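Local coordinates for ABC transporter, solute-binding protein (Staphylococcus aureus, PDB 6LKK) that binds glucose-6-phosphate as the extracellular solute-binding-type sensor of a two-component signal transduction system, at residues N105-G110 / G199-I204; G116-L121 / P207-M212; G127-S132 / Y182-S187. One frame throughout, in Å; residues are numbered along the deposited sequence.

Running from the N terminus, the chain leaves strand 92-105 through 105-110, curls through 116-121 and enters strand 129-132. Contact 3 closes first, when 182-187 returns beside 127-132. Segment 199-204 then closes contact 1 on the end of strand 92-105. Last, the turn at 207-212 closes contact 2 on the loop before strand 129-132. Contact 3 is therefore nested inside both other loops, while contacts 1 and 2 cross. Contacts 1 and 3 meet in one sheet, where the backbone N of Asn105 is probably hydrogen-bonded to Tyr183 O; Leu120 of contact 2 packs on Leu186 and Ala184 of contact 3.

Contact 1 (N105-G110 / G199-I204); sequences NSDLQG and GYPVSI
Asn105 sets CG opposite its own N (chi1 -178°), laying its amide alongside the Pro201 ring with ND2 3.9 Å from Pro201 CG, both side chains heading the same way. Ser106 instead tucks OG between its N and its carbonyl carbon (chi1 55°), which puts that hydroxyl 3.4 Å from Pro201 CB, while Ser106 CB lies 3.7 Å from Ser203 OG. Asp107 comes to the same proline crosswise, the carboxylate carbon CG 3.6 Å from Pro201 CB. The compact proline ring, at the centre of an inverse gamma turn, suits a place among three small polar side chains. Pro201 O accepts the one direct hydrogen bond across the contact, from Ser106 N at 2.8 Å; Asn105 CA adds a CH...O contact to the same oxygen. Here the antiparallel pairing of strands 92-105 and 202-205 ends, Asn105 and Val202 forming a non-hydrogen-bonded pair. Asparagine suits the exit because OD1 accepts Asp107 N (2.8 Å), an Asx turn, and Leu108 N (2.9 Å), which extends it to an Asx motif, the two donors coming from opposite faces of the amide plane; ND2 is held by Val177 O. The short serine hydroxyl at Ser106 reaches a water that bonds, weakly, to Val202 O, and a second water joins Gln109 OE1 to Ser203 OG.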
# COMPACT_ATOMS: atom_id res chain seq x y z
N ASN A 105 8.85 -17.87 2.19
CA ASN A 105 8.60 -18.84 3.25
C ASN A 105 9.93 -19.46 3.63
O ASN A 105 10.56 -20.15 2.83
CB ASN A 105 7.59 -19.89 2.81
CG ASN A 105 7.28 -20.89 3.91
OD1 ASN A 105 8.18 -21.55 4.43
ND2 ASN A 105 6.01 -20.98 4.29
N SER A 106 10.36 -19.21 4.87
CA SER A 106 11.69 -19.61 5.32
C SER A 106 11.77 -21.07 5.73
O SER A 106 12.87 -21.57 5.96
CB SER A 106 12.13 -18.71 6.47
OG SER A 106 11.17 -18.71 7.52
N ASP A 107 10.64 -21.77 5.84
CA ASP A 107 10.66 -23.21 6.05
C ASP A 107 10.75 -23.98 4.74
O ASP A 107 11.33 -25.07 4.71
CB ASP A 107 9.41 -23.66 6.83
CG ASP A 107 9.56 -23.48 8.33
OD1 ASP A 107 10.66 -23.10 8.78
OD2 ASP A 107 8.57 -23.71 9.06
N LEU A 108 10.19 -23.44 3.66
CA LEU A 108 10.29 -24.08 2.35
C LEU A 108 11.54 -23.67 1.59
O LEU A 108 12.00 -24.43 0.72
CB LEU A 108 9.07 -23.72 1.50
CG LEU A 108 7.71 -24.20 2.01
CD1 LEU A 108 6.60 -23.59 1.17
CD2 LEU A 108 7.64 -25.72 1.97
N GLN A 109 12.12 -22.52 1.92
CA GLN A 109 13.18 -21.95 1.10
C GLN A 109 14.38 -22.88 1.02
O GLN A 109 14.95 -23.07 -0.07
CB GLN A 109 13.59 -20.60 1.68
CG GLN A 109 14.65 -19.87 0.87
CD GLN A 109 14.97 -18.51 1.46
OE1 GLN A 109 14.67 -18.24 2.62
NE2 GLN A 109 15.59 -17.66 0.66
N GLY A 110 14.79 -23.46 2.14
CA GLY A 110 16.01 -24.26 2.14
C GLY A 110 17.19 -23.41 1.70
O GLY A 110 17.38 -22.28 2.18
N GLY A 199 4.44 -15.31 14.12
CA GLY A 199 5.28 -16.48 14.22
C GLY A 199 5.38 -17.32 12.97
O GLY A 199 6.01 -18.39 13.01
N TYR A 200 4.80 -16.89 11.86
CA TYR A 200 4.85 -17.68 10.64
C TYR A 200 6.25 -17.61 10.04
O TYR A 200 6.97 -16.62 10.23
CB TYR A 200 3.81 -17.20 9.64
CG TYR A 200 2.40 -17.53 10.06
CD1 TYR A 200 1.72 -16.73 10.97
CD2 TYR A 200 1.76 -18.66 9.57
CE1 TYR A 200 0.44 -17.04 11.37
CE2 TYR A 200 0.48 -18.98 9.97
CZ TYR A 200 -0.18 -18.16 10.87
OH TYR A 200 -1.46 -18.47 11.27
N PRO A 201 6.67 -18.65 9.31
CA PRO A 201 8.03 -18.69 8.71
C PRO A 201 8.13 -17.80 7.48
O PRO A 201 8.15 -18.25 6.33
CB PRO A 201 8.20 -20.17 8.38
CG PRO A 201 6.81 -20.65 8.12
CD PRO A 201 5.92 -19.90 9.06
N VAL A 202 8.20 -16.50 7.73
CA VAL A 202 8.16 -15.47 6.70
C VAL A 202 9.43 -14.64 6.79
O VAL A 202 9.77 -14.12 7.86
CB VAL A 202 6.92 -14.57 6.84
CG1 VAL A 202 7.02 -13.33 5.94
CG2 VAL A 202 5.65 -15.35 6.52
N SER A 203 10.13 -14.50 5.66
CA SER A 203 11.25 -13.59 5.52
C SER A 203 10.84 -12.43 4.63
O SER A 203 10.16 -12.62 3.61
CB SER A 203 12.48 -14.29 4.93
OG SER A 203 13.02 -15.22 5.85
N ILE A 204 11.27 -11.23 5.00
CA ILE A 204 10.95 -10.01 4.26
C ILE A 204 12.18 -9.62 3.45
O ILE A 204 13.28 -9.47 4.00
CB ILE A 204 10.53 -8.88 5.22
CG1 ILE A 204 9.32 -9.33 6.04
CG2 ILE A 204 10.20 -7.61 4.44
CD1 ILE A 204 8.94 -8.39 7.17
O HOH W 1 11.60 -16.48 9.01
O HOH W 2 15.07 -16.22 4.35

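Contact 2 (G116-L121 / P207-M212); sequences GYQDLL and PIEGTM
Gly116 brings its CA to 3.7 Å from Pro207 CA and 3.3 Å from Glu209 OE1; a residue without a side chain suits a place where two backbones and a carboxylate meet. Next comes Tyr117, whose N-H gives a hydrogen bond of 2.9 Å to Glu209 OE1, on the syn side of that oxygen but 35° out of the carboxylate plane. Its ring crosses Pro207 at a slant, CE2 lying 3.5 Å from Pro207 CG, while Gly210 O stands at the ring edge. The hydroxyl is hydrogen-bonded to His143 ND1 and, through a water, tied to Met212 N. The contact thus joins the loop between strands 92-105 and 129-132 to the turn between strands 202-205 and 213-221, with the Tyr117 side chain about 11 Å from the bound glucose-6-phosphate. Gln118 N then donates to Glu209 OE2 at 2.9 Å, almost straight (167°) but from above the carboxylate plane, and Gln118 CG rests 3.3 Å from the same oxygen. Asp119 N donates to a water, which in turn donates to Glu209 OE2. The glutamate reaches the N-H groups of Tyr117 and Gln118 from a type I turn, Pro207 to Gly210, by bending at chi2 (89°). Two successive backbone N-H groups and a water therefore share one carboxylate, which would probably stabilise its negative charge, although Asp119 nearby may partly oppose this.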
# COMPACT_ATOMS: atom_id res chain seq x y z
N GLY A 116 15.89 -10.73 -4.70
CA GLY A 116 15.17 -9.73 -5.46
C GLY A 116 14.40 -10.37 -6.59
O GLY A 116 14.14 -11.58 -6.59
N TYR A 117 14.03 -9.54 -7.57
CA TYR A 117 13.14 -9.99 -8.64
C TYR A 117 13.81 -11.02 -9.55
O TYR A 117 13.17 -11.98 -9.97
CB TYR A 117 12.66 -8.80 -9.46
CG TYR A 117 11.71 -7.89 -8.72
CD1 TYR A 117 10.44 -8.32 -8.36
CD2 TYR A 117 12.07 -6.59 -8.40
CE1 TYR A 117 9.57 -7.49 -7.68
CE2 TYR A 117 11.21 -5.75 -7.73
CZ TYR A 117 9.97 -6.21 -7.38
OH TYR A 117 9.12 -5.36 -6.71
N GLN A 118 15.09 -10.82 -9.88
CA GLN A 118 15.77 -11.75 -10.77
C GLN A 118 15.79 -13.16 -10.18
O GLN A 118 15.60 -14.15 -10.90
CB GLN A 118 17.19 -11.28 -11.06
CG GLN A 118 17.25 -10.02 -11.90
CD GLN A 118 18.63 -9.76 -12.47
OE1 GLN A 118 19.48 -10.65 -12.50
NE2 GLN A 118 18.87 -8.53 -12.90
N ASP A 119 16.01 -13.26 -8.87
CA ASP A 119 16.06 -14.57 -8.22
C ASP A 119 14.72 -15.28 -8.27
O ASP A 119 14.68 -16.52 -8.20
CB ASP A 119 16.52 -14.42 -6.77
CG ASP A 119 17.98 -14.05 -6.65
OD1 ASP A 119 18.69 -14.06 -7.68
OD2 ASP A 119 18.42 -13.75 -5.52
N LEU A 120 13.62 -14.54 -8.37
CA LEU A 120 12.31 -15.19 -8.44
C LEU A 120 12.15 -15.99 -9.73
O LEU A 120 11.27 -16.86 -9.80
CB LEU A 120 11.20 -14.15 -8.33
CG LEU A 120 11.07 -13.43 -6.99
CD1 LEU A 120 9.96 -12.39 -7.06
CD2 LEU A 120 10.80 -14.41 -5.85
N LEU A 121 12.98 -15.73 -10.74
CA LEU A 121 12.91 -16.42 -12.02
C LEU A 121 13.68 -17.73 -12.04
O LEU A 121 13.69 -18.41 -13.06
CB LEU A 121 13.42 -15.50 -13.13
CG LEU A 121 12.70 -14.17 -13.29
CD1 LEU A 121 13.32 -13.36 -14.41
CD2 LEU A 121 11.21 -14.38 -13.54
N PRO A 207 13.78 -6.00 -2.62
CA PRO A 207 14.52 -6.43 -3.81
C PRO A 207 15.70 -5.53 -4.14
O PRO A 207 15.56 -4.30 -4.22
CB PRO A 207 13.46 -6.41 -4.92
CG PRO A 207 12.26 -5.72 -4.35
CD PRO A 207 12.35 -5.84 -2.87
N ILE A 208 16.87 -6.15 -4.34
CA ILE A 208 18.09 -5.39 -4.57
C ILE A 208 18.03 -4.60 -5.88
O ILE A 208 18.73 -3.59 -6.01
CB ILE A 208 19.32 -6.32 -4.55
CG1 ILE A 208 19.20 -7.43 -5.60
CG2 ILE A 208 19.51 -6.92 -3.16
CD1 ILE A 208 20.48 -8.23 -5.80
N GLU A 209 17.22 -5.03 -6.85
CA GLU A 209 17.15 -4.31 -8.12
C GLU A 209 16.43 -2.97 -7.99
O GLU A 209 16.52 -2.15 -8.91
CB GLU A 209 16.43 -5.14 -9.18
CG GLU A 209 17.07 -6.49 -9.47
CD GLU A 209 16.55 -7.59 -8.56
OE1 GLU A 209 15.82 -7.28 -7.60
OE2 GLU A 209 16.88 -8.77 -8.83
N GLY A 210 15.72 -2.74 -6.90
CA GLY A 210 14.91 -1.55 -6.76
C GLY A 210 13.58 -1.86 -6.12
O GLY A 210 12.78 -2.62 -6.65
N THR A 211 13.36 -1.25 -4.96
CA THR A 211 12.15 -1.46 -4.17
C THR A 211 11.21 -0.27 -4.37
O THR A 211 11.61 0.88 -4.19
CB THR A 211 12.51 -1.61 -2.69
OG1 THR A 211 13.36 -2.76 -2.53
CG2 THR A 211 11.27 -1.77 -1.83
N MET A 212 9.97 -0.56 -4.76
CA MET A 212 8.97 0.49 -4.92
C MET A 212 8.52 0.99 -3.55
O MET A 212 8.18 0.19 -2.67
CB MET A 212 7.78 -0.04 -5.71
CG MET A 212 6.68 0.97 -5.97
SD MET A 212 7.25 2.40 -6.91
CE MET A 212 7.77 1.60 -8.41
O HOH W 3 9.43 -3.36 -4.90
O HOH W 4 17.31 -11.04 -7.44

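Contact 3 (G127-S132 / Y182-S187); sequences GKIAYS and YYAGLS
Ala130 presses its methyl onto the face of the Tyr182 ring, CB standing 3.7 Å above the plane over its centre in a CH-pi contact. The ring can lie there because Tyr182 turns CG away from its own carbonyl carbon (chi1 -63°), placing the ring against Ala130; alanine suits the spot, being a bump small enough for a flat aromatic to lie upon. On the other face Ile129 and Leu186 supply the bulk, Ala184 and Tyr131 CB the hollows. Ile129 sends CD1 to 3.7 Å from Ala184 CB, the long arm settling over the small methyl, while its CG2 branch rests against Ala184 O. Two residues on, on the same face, Leu186 CD1 packs 3.9 Å from Tyr131 CB; the Tyr131 ring leads off to meet Phe160 edge-to-face. At the start of the pair, where Lys128 is exposed, its aliphatic part runs alongside Tyr183, Lys128 CD 3.9 Å from Tyr183 CE1. Between the strands, Ala130 N donates to Ala184 O (3.0 Å) and Ala130 O receives Leu186 N (2.9 Å), with Tyr183 N to Lys128 O before them. Gly185, lacking a side chain, lets its CA come 3.0 Å from Ala130 O. Neighbouring parallel strands between helices 138-151 and 170-178, with strand 165-167 on the far flank of 129-132, are characteristic of the alpha/beta lobes of periplasmic binding proteins; Ser132 OG hydrogen-bonds to Thr170 OG1 and its side chain touches Thr139, both threonines being among those that bind glucose-6-phosphate.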
# COMPACT_ATOMS: atom_id res chain seq x y z
N GLY A 127 5.94 -21.35 -11.03
CA GLY A 127 4.62 -21.69 -10.54
C GLY A 127 4.47 -21.74 -9.04
O GLY A 127 3.38 -22.06 -8.55
N LYS A 128 5.53 -21.44 -8.29
CA LYS A 128 5.50 -21.47 -6.83
C LYS A 128 5.67 -20.08 -6.24
O LYS A 128 6.01 -19.94 -5.06
CB LYS A 128 6.58 -22.42 -6.31
CG LYS A 128 6.43 -23.83 -6.87
CD LYS A 128 7.43 -24.80 -6.27
CE LYS A 128 7.26 -26.19 -6.86
NZ LYS A 128 8.07 -27.22 -6.15
N ILE A 129 5.43 -19.04 -7.04
CA ILE A 129 5.49 -17.65 -6.63
C ILE A 129 4.12 -17.04 -6.88
O ILE A 129 3.46 -17.37 -7.87
CB ILE A 129 6.57 -16.87 -7.40
CG1 ILE A 129 7.90 -17.63 -7.38
CG2 ILE A 129 6.73 -15.46 -6.84
CD1 ILE A 129 8.43 -17.91 -6.00
N ALA A 130 3.69 -16.13 -5.99
CA ALA A 130 2.37 -15.53 -6.09
C ALA A 130 2.46 -14.01 -6.09
O ALA A 130 3.38 -13.42 -5.53
CB ALA A 130 1.47 -15.98 -4.93
N TYR A 131 1.47 -13.39 -6.73
CA TYR A 131 1.29 -11.94 -6.70
C TYR A 131 -0.19 -11.65 -6.90
O TYR A 131 -0.96 -12.53 -7.27
CB TYR A 131 2.15 -11.24 -7.76
CG TYR A 131 1.71 -11.49 -9.19
CD1 TYR A 131 1.92 -12.72 -9.80
CD2 TYR A 131 1.10 -10.49 -9.93
CE1 TYR A 131 1.53 -12.95 -11.10
CE2 TYR A 131 0.71 -10.71 -11.24
CZ TYR A 131 0.92 -11.94 -11.82
OH TYR A 131 0.52 -12.15 -13.12
N SER A 132 -0.57 -10.40 -6.66
CA SER A 132 -1.97 -10.02 -6.76
C SER A 132 -2.25 -9.22 -8.03
O SER A 132 -1.36 -8.60 -8.62
CB SER A 132 -2.41 -9.21 -5.53
OG SER A 132 -1.55 -8.11 -5.29
N TYR A 182 2.97 -21.28 -1.17
CA TYR A 182 3.90 -20.74 -2.14
C TYR A 182 5.25 -20.51 -1.47
O TYR A 182 5.32 -20.23 -0.27
CB TYR A 182 3.40 -19.43 -2.76
CG TYR A 182 2.12 -19.56 -3.54
CD1 TYR A 182 2.11 -20.12 -4.81
CD2 TYR A 182 0.92 -19.13 -3.01
CE1 TYR A 182 0.94 -20.25 -5.53
CE2 TYR A 182 -0.26 -19.25 -3.72
CZ TYR A 182 -0.25 -19.81 -4.97
OH TYR A 182 -1.42 -19.93 -5.68
N TYR A 183 6.31 -20.61 -2.26
CA TYR A 183 7.65 -20.35 -1.75
C TYR A 183 7.87 -18.86 -1.50
O TYR A 183 8.61 -18.49 -0.58
CB TYR A 183 8.70 -20.87 -2.73
CG TYR A 183 8.98 -22.34 -2.60
CD1 TYR A 183 7.96 -23.28 -2.62
CD2 TYR A 183 10.28 -22.80 -2.46
CE1 TYR A 183 8.21 -24.63 -2.50
CE2 TYR A 183 10.55 -24.15 -2.34
CZ TYR A 183 9.52 -25.06 -2.36
OH TYR A 183 9.78 -26.40 -2.25
N ALA A 184 7.24 -18.00 -2.29
CA ALA A 184 7.45 -16.57 -2.15
C ALA A 184 6.31 -15.83 -2.83
O ALA A 184 5.55 -16.41 -3.61
CB ALA A 184 8.81 -16.14 -2.73
N GLY A 185 6.21 -14.54 -2.53
CA GLY A 185 5.15 -13.73 -3.11
C GLY A 185 5.49 -12.26 -3.06
O GLY A 185 6.43 -11.83 -2.39
N LEU A 186 4.69 -11.48 -3.79
CA LEU A 186 4.85 -10.03 -3.87
C LEU A 186 3.82 -9.37 -2.96
O LEU A 186 2.62 -9.49 -3.20
CB LEU A 186 4.71 -9.55 -5.31
CG LEU A 186 5.67 -10.16 -6.33
CD1 LEU A 186 5.57 -9.40 -7.64
CD2 LEU A 186 7.10 -10.17 -5.84
N SER A 187 4.30 -8.67 -1.94
CA SER A 187 3.44 -8.17 -0.87
C SER A 187 3.88 -6.75 -0.54
O SER A 187 4.50 -6.05 -1.35
CB SER A 187 3.51 -9.12 0.34
OG SER A 187 2.70 -8.67 1.40
O HOH W 5 1.19 -8.36 -5.40